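Aromatic-ring-hydroxylating dioxygenase beta subunit (Catenulispora acidiphila, PDB 6VW4) is of uncertain function, an NTF2-like protein that binds the polyketide-type compound S-DNPA in a pocket and is tentatively assigned to the aromatic-ring-hydroxylating dioxygenases. Local coordinates at residues Q16-A19 with R20-H23; L10-E13 with V14-H17. All blocks are in the same frame, centred on the assembly; numbering follows the deposited sequence.

Contact 1. Residues Q16-A19 with R20-H23. With SDN ([(3S)-9-hydroxy-1-methyl-10-oxo-4,10-dihydro-3H-benzo[g]isochromen-3-yl]acetic acid), chain C.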
loop_
_atom_site.group_PDB
_atom_site.type_symbol
_atom_site.label_atom_id
_atom_site.label_comp_id
_atom_site.label_asym_id
_atom_site.label_seq_id
_atom_site.Cartn_x
_atom_site.Cartn_y
_atom_site.Cartn_z
ATOM N N GLN A 16 -7.926 3.787 -8.531
ATOM C CA GLN A 16 -7.375 4.078 -9.852
ATOM C C GLN A 16 -7.191 5.575 -10.038
ATOM O O GLN A 16 -6.170 6.030 -10.587
ATOM C CB GLN A 16 -8.289 3.514 -10.945
ATOM C CG GLN A 16 -8.000 4.038 -12.359
ATOM C CD GLN A 16 -7.065 3.110 -13.162
ATOM O OE1 GLN A 16 -6.576 2.107 -12.644
ATOM N NE2 GLN A 16 -6.812 3.454 -14.422
ATOM N N HIS A 17 -8.203 6.345 -9.638
ATOM C CA HIS A 17 -8.149 7.799 -9.743
ATOM C C HIS A 17 -7.037 8.352 -8.861
ATOM O O HIS A 17 -6.257 9.198 -9.288
ATOM C CB HIS A 17 -9.529 8.367 -9.335
ATOM C CG HIS A 17 -9.580 9.856 -9.205
ATOM N ND1 HIS A 17 -9.636 10.703 -10.298
ATOM C CD2 HIS A 17 -9.620 10.653 -8.104
ATOM C CE1 HIS A 17 -9.667 11.954 -9.870
ATOM N NE2 HIS A 17 -9.686 11.951 -8.545
ATOM N N GLN A 18 -6.929 7.875 -7.617
ATOM C CA GLN A 18 -5.850 8.393 -6.766
ATOM C C GLN A 18 -4.483 8.054 -7.338
ATOM O O GLN A 18 -3.576 8.891 -7.332
ATOM C CB GLN A 18 -5.987 7.868 -5.344
ATOM C CG GLN A 18 -7.191 8.496 -4.626
ATOM C CD GLN A 18 -7.434 7.868 -3.301
ATOM O OE1 GLN A 18 -7.084 6.709 -3.098
ATOM N NE2 GLN A 18 -8.037 8.622 -2.379
ATOM N N ALA A 19 -4.338 6.846 -7.892
ATOM C CA ALA A 19 -3.065 6.445 -8.475
ATOM C C ALA A 19 -2.671 7.363 -9.621
ATOM O O ALA A 19 -1.539 7.868 -9.671
ATOM C CB ALA A 19 -3.156 5.004 -8.972
ATOM N N ARG A 20 -3.607 7.623 -10.547
ATOM C CA ARG A 20 -3.300 8.510 -11.678
ATOM C C ARG A 20 -2.958 9.921 -11.197
ATOM O O ARG A 20 -1.960 10.499 -11.628
ATOM C CB ARG A 20 -4.476 8.568 -12.665
ATOM C CG ARG A 20 -4.801 7.265 -13.364
ATOM C CD ARG A 20 -4.156 7.125 -14.720
ATOM N NE ARG A 20 -4.920 6.207 -15.574
ATOM C CZ ARG A 20 -4.390 5.220 -16.300
ATOM N NH1 ARG A 20 -3.071 5.005 -16.300
ATOM N NH2 ARG A 20 -5.183 4.441 -17.026
ATOM N N GLN A 21 -3.772 10.486 -10.302
ATOM C CA GLN A 21 -3.440 11.761 -9.683
ATOM C C GLN A 21 -1.988 11.805 -9.231
ATOM O O GLN A 21 -1.258 12.753 -9.528
ATOM C CB GLN A 21 -4.280 11.996 -8.431
ATOM C CG GLN A 21 -5.540 12.606 -8.618
ATOM C CD GLN A 21 -6.196 12.891 -7.295
ATOM O OE1 GLN A 21 -6.049 12.131 -6.314
ATOM N NE2 GLN A 21 -6.991 13.945 -7.269
ATOM N N MET A 22 -1.583 10.824 -8.408
ATOM C CA MET A 22 -0.262 10.903 -7.796
ATOM C C MET A 22 0.850 10.594 -8.786
ATOM O O MET A 22 1.971 11.074 -8.605
ATOM C CB MET A 22 -0.138 9.973 -6.589
ATOM C CG MET A 22 -0.980 10.320 -5.409
ATOM S SD MET A 22 -1.330 12.116 -5.252
ATOM C CE MET A 22 0.240 12.376 -4.280
ATOM N N HIS A 23 0.582 9.793 -9.819
ATOM C CA HIS A 23 1.606 9.605 -10.850
ATOM C C HIS A 23 1.949 10.942 -11.502
ATOM O O HIS A 23 3.124 11.261 -11.728
ATOM C CB HIS A 23 1.169 8.588 -11.917
ATOM C CG HIS A 23 1.059 7.168 -11.411
ATOM N ND1 HIS A 23 0.403 6.173 -12.111
ATOM C CD2 HIS A 23 1.509 6.585 -10.266
ATOM C CE1 HIS A 23 0.453 5.043 -11.422
ATOM N NE2 HIS A 23 1.124 5.265 -10.304
HETATM O O4 SDN C . -1.161 15.634 -2.941
HETATM C C11 SDN C . -1.125 14.912 -1.747
HETATM C C12 SDN C . -0.218 15.215 -0.732
HETATM C C13 SDN C . 0.764 16.390 -0.944
HETATM O O5 SDN C . 0.738 17.014 -1.954
HETATM C C14 SDN C . 1.754 16.729 0.155
HETATM C C15 SDN C . 2.727 17.917 -0.038
HETATM O O3 SDN C . 3.161 18.574 1.173
HETATM C C16 SDN C . 3.078 18.506 -1.412
HETATM C C10 SDN C . -1.977 13.833 -1.583
HETATM C C9 SDN C . -1.952 13.075 -0.402
HETATM C C8 SDN C . -1.061 13.384 0.614
HETATM C C7 SDN C . -0.182 14.451 0.455
HETATM C C6 SDN C . 0.830 14.785 1.599
HETATM C C5 SDN C . 1.777 15.963 1.380
HETATM C C4 SDN C . 2.723 16.310 2.442
HETATM C C3 SDN C . 3.412 17.657 2.297
HETATM C C2 SDN C . 4.842 17.180 2.116
HETATM C C1 SDN C . 5.880 17.411 3.194
HETATM O O2 SDN C . 5.545 17.949 4.275
HETATM O O1 SDN C . 7.074 17.060 2.964
#
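His17 and Gln21, one helical turn apart, bring their polar ends together without bonding to each other: His17 NE2 lies 3.6 Å from Gln21 NE2, and the imidazole and amide planes are inclined by 37°. Both atoms are satisfied elsewhere. His17 NE2 shares a hydrogen bond with Thr134 OG1, to which Gln21 NE2 adds a weak one; the stronger partner of Gln21 NE2 is Thr36 OG1, and Gln21 OE1 makes a weak bond to Arg137 NH2. An alanine in place of Gln21 removes the amide and CG, which is likely to leave Thr36 OG1 short of a donor and the His17 ring freer to turn. Beneath these side chains runs regular alpha-helical bonding, from Gln21 N to His17 O (3.0 Å) and from His23 N to Ala19 O (2.9 Å). The turn belongs to helix 8-26 of an NTF2-like fold, which packs against the curved sheet and borders the ligand pocket. Met22 faces that pocket: with its chain bent at chi2 (-29°), the terminal CE reaches to 3.8 Å from C10 of SDN, a van der Waals contact, while the side chain also touches His78 and Phe80. Gln18, buried nearby, has its NE2 bonded to Asp122 OD2. Towards the second subunit, Gln16 and Arg20 run side by side, the guanidinium nearly perpendicular to the amide. Gln16 NE2 and Arg20 NH2, 3.2 Å apart, are both donors, and the amide nitrogen instead bonds to Ile85 O of the second subunit. The His23 ring lies with one face over Ala19 O, an atom already engaged by the His23 amide; His23 CG is 3.2 Å from Ala19 O. The imidazole also meets Tyr101 of the second subunit, and His23 NE2 makes a weak bond to Met82 O there.

Contact 2. Residues L10-E13 with V14-H17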
loop_
_atom_site.group_PDB
_atom_site.type_symbol
_atom_site.label_atom_id
_atom_site.label_comp_id
_atom_site.label_asym_id
_atom_site.label_seq_id
_atom_site.Cartn_x
_atom_site.Cartn_y
_atom_site.Cartn_z
ATOM N N LEU A 10 -16.817 1.103 -7.096
ATOM C CA LEU A 10 -16.382 2.448 -6.752
ATOM C C LEU A 10 -15.066 2.423 -5.979
ATOM O O LEU A 10 -14.241 3.328 -6.121
ATOM C CB LEU A 10 -17.472 3.139 -5.942
ATOM C CG LEU A 10 -17.228 4.599 -5.567
ATOM C CD1 LEU A 10 -17.099 5.517 -6.720
ATOM C CD2 LEU A 10 -18.386 4.943 -4.677
ATOM N N TYR A 11 -14.859 1.402 -5.150
ATOM C CA TYR A 11 -13.634 1.329 -4.356
ATOM C C TYR A 11 -12.419 1.237 -5.273
ATOM O O TYR A 11 -11.464 2.018 -5.158
ATOM C CB TYR A 11 -13.741 0.124 -3.402
ATOM C CG TYR A 11 -12.691 0.033 -2.356
ATOM C CD1 TYR A 11 -11.503 -0.660 -2.598
ATOM C CD2 TYR A 11 -12.869 0.627 -1.134
ATOM C CE1 TYR A 11 -10.531 -0.746 -1.643
ATOM C CE2 TYR A 11 -11.911 0.536 -0.165
ATOM C CZ TYR A 11 -10.739 -0.135 -0.429
ATOM O OH TYR A 11 -9.808 -0.206 0.551
ATOM N N ALA A 12 -12.475 0.335 -6.243
ATOM C CA ALA A 12 -11.416 0.249 -7.251
ATOM C C ALA A 12 -11.299 1.524 -8.089
ATOM O O ALA A 12 -10.189 1.933 -8.469
ATOM C CB ALA A 12 -11.662 -0.957 -8.164
ATOM N N GLU A 13 -12.424 2.140 -8.434
ATOM C CA GLU A 13 -12.364 3.375 -9.212
ATOM C C GLU A 13 -11.662 4.495 -8.435
ATOM O O GLU A 13 -10.894 5.270 -9.012
ATOM C CB GLU A 13 -13.783 3.792 -9.607
ATOM C CG GLU A 13 -13.853 4.614 -10.882
ATOM C CD GLU A 13 -15.230 5.229 -11.161
ATOM O OE1 GLU A 13 -16.250 4.811 -10.572
ATOM O OE2 GLU A 13 -15.266 6.169 -11.981
ATOM N N VAL A 14 -11.913 4.607 -7.122
ATOM C CA VAL A 14 -11.209 5.629 -6.329
ATOM C C VAL A 14 -9.700 5.349 -6.293
ATOM O O VAL A 14 -8.876 6.260 -6.484
ATOM C CB VAL A 14 -11.782 5.730 -4.910
ATOM C CG1 VAL A 14 -10.865 6.672 -4.053
ATOM C CG2 VAL A 14 -13.231 6.221 -4.947
ATOM N N GLN A 15 -9.317 4.086 -6.086
ATOM C CA GLN A 15 -7.894 3.751 -6.078
ATOM C C GLN A 15 -7.237 4.086 -7.414
ATOM O O GLN A 15 -6.117 4.614 -7.448
ATOM C CB GLN A 15 -7.694 2.276 -5.777
ATOM C CG GLN A 15 -8.218 1.813 -4.480
ATOM C CD GLN A 15 -8.166 0.290 -4.383
ATOM O OE1 GLN A 15 -9.011 -0.437 -4.949
ATOM N NE2 GLN A 15 -7.167 -0.202 -3.698
ATOM N N GLN A 16 -7.926 3.787 -8.531
ATOM C CA GLN A 16 -7.375 4.078 -9.852
ATOM C C GLN A 16 -7.191 5.575 -10.038
ATOM O O GLN A 16 -6.170 6.030 -10.587
ATOM C CB GLN A 16 -8.289 3.514 -10.945
ATOM C CG GLN A 16 -8.000 4.038 -12.359
ATOM C CD GLN A 16 -7.065 3.110 -13.162
ATOM O OE1 GLN A 16 -6.576 2.107 -12.644
ATOM N NE2 GLN A 16 -6.812 3.454 -14.422
ATOM N N HIS A 17 -8.203 6.345 -9.638
ATOM C CA HIS A 17 -8.149 7.799 -9.743
ATOM C C HIS A 17 -7.037 8.352 -8.861
ATOM O O HIS A 17 -6.257 9.198 -9.288
ATOM C CB HIS A 17 -9.529 8.367 -9.335
ATOM C CG HIS A 17 -9.580 9.856 -9.205
ATOM N ND1 HIS A 17 -9.636 10.703 -10.298
ATOM C CD2 HIS A 17 -9.620 10.653 -8.104
ATOM C CE1 HIS A 17 -9.667 11.954 -9.870
ATOM N NE2 HIS A 17 -9.686 11.951 -8.545
#
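Apolar contact between Leu10 and Val14 is light, with Leu10 CD1 4.3 Å from Val14 CG2. Val14 CG2 also lies 3.3 Å from Leu10 O, and the side chain continues onto Leu83 and Leu132 of the sheet. Closer is the meeting of Tyr11 with Gln15. With CG anti to its own carbonyl carbon (chi1 -60°), the Gln15 chain heads back toward the N-terminal end of the helix and, extended from there, brings OE1 to 3.4 Å from Tyr11 CD1. Ring and amide planes stand 60° apart, and the oxygen approaches obliquely; Gln15 OE1 also lies 3.4 Å from Ala12 CA. Among the polar ends, Tyr11 OH hydrogen-bonds to Leu83 O, tying the phenol to strand 75-86. Glu13 points its carboxylate elsewhere, to a salt bridge between OE1 and Arg126 NH2 on strand 111-126. Main-chain bonds are of the i to i+4 kind throughout: Val14 N reaches Leu10 O at 2.8 Å, and His17 N reaches Glu13 O at 3.0 Å. Between subunits, Ala12 and Gln15 rest on Tyr11 of the second subunit, while Tyr11 and Gln15 touch Gln15 of the third, so these residues take part in the trimeric assembly. Residues 10-17 form the early part of the N-terminal helix laid across the sheet, as in the alpha-plus-beta cone of NTF2-like proteins.

Overall arrangement
Contacts 1 and 2 are successive parts of helix 8-26, overlapping at Gln16 and His17, with centres about 9 Å apart. Both are partly buried, but contact 1 lies nearer the middle of the chain, its centre about 9 Å from the centre of the chain against about 14 Å for contact 2, and has four buried residues to three, though Arg20 is exposed. Their chemistry follows this position. In 16-23 the buried Gln18 and Gln21 bond to Asp122 and Thr36, and Met22 borders the ligand; in 10-17 aliphatic packing, a tyrosine and a salt bridge fasten the helix to the sheet, away from the ligand. Both contacts touch the second subunit, whereas the third is met at Tyr11 and Gln15 of contact 2.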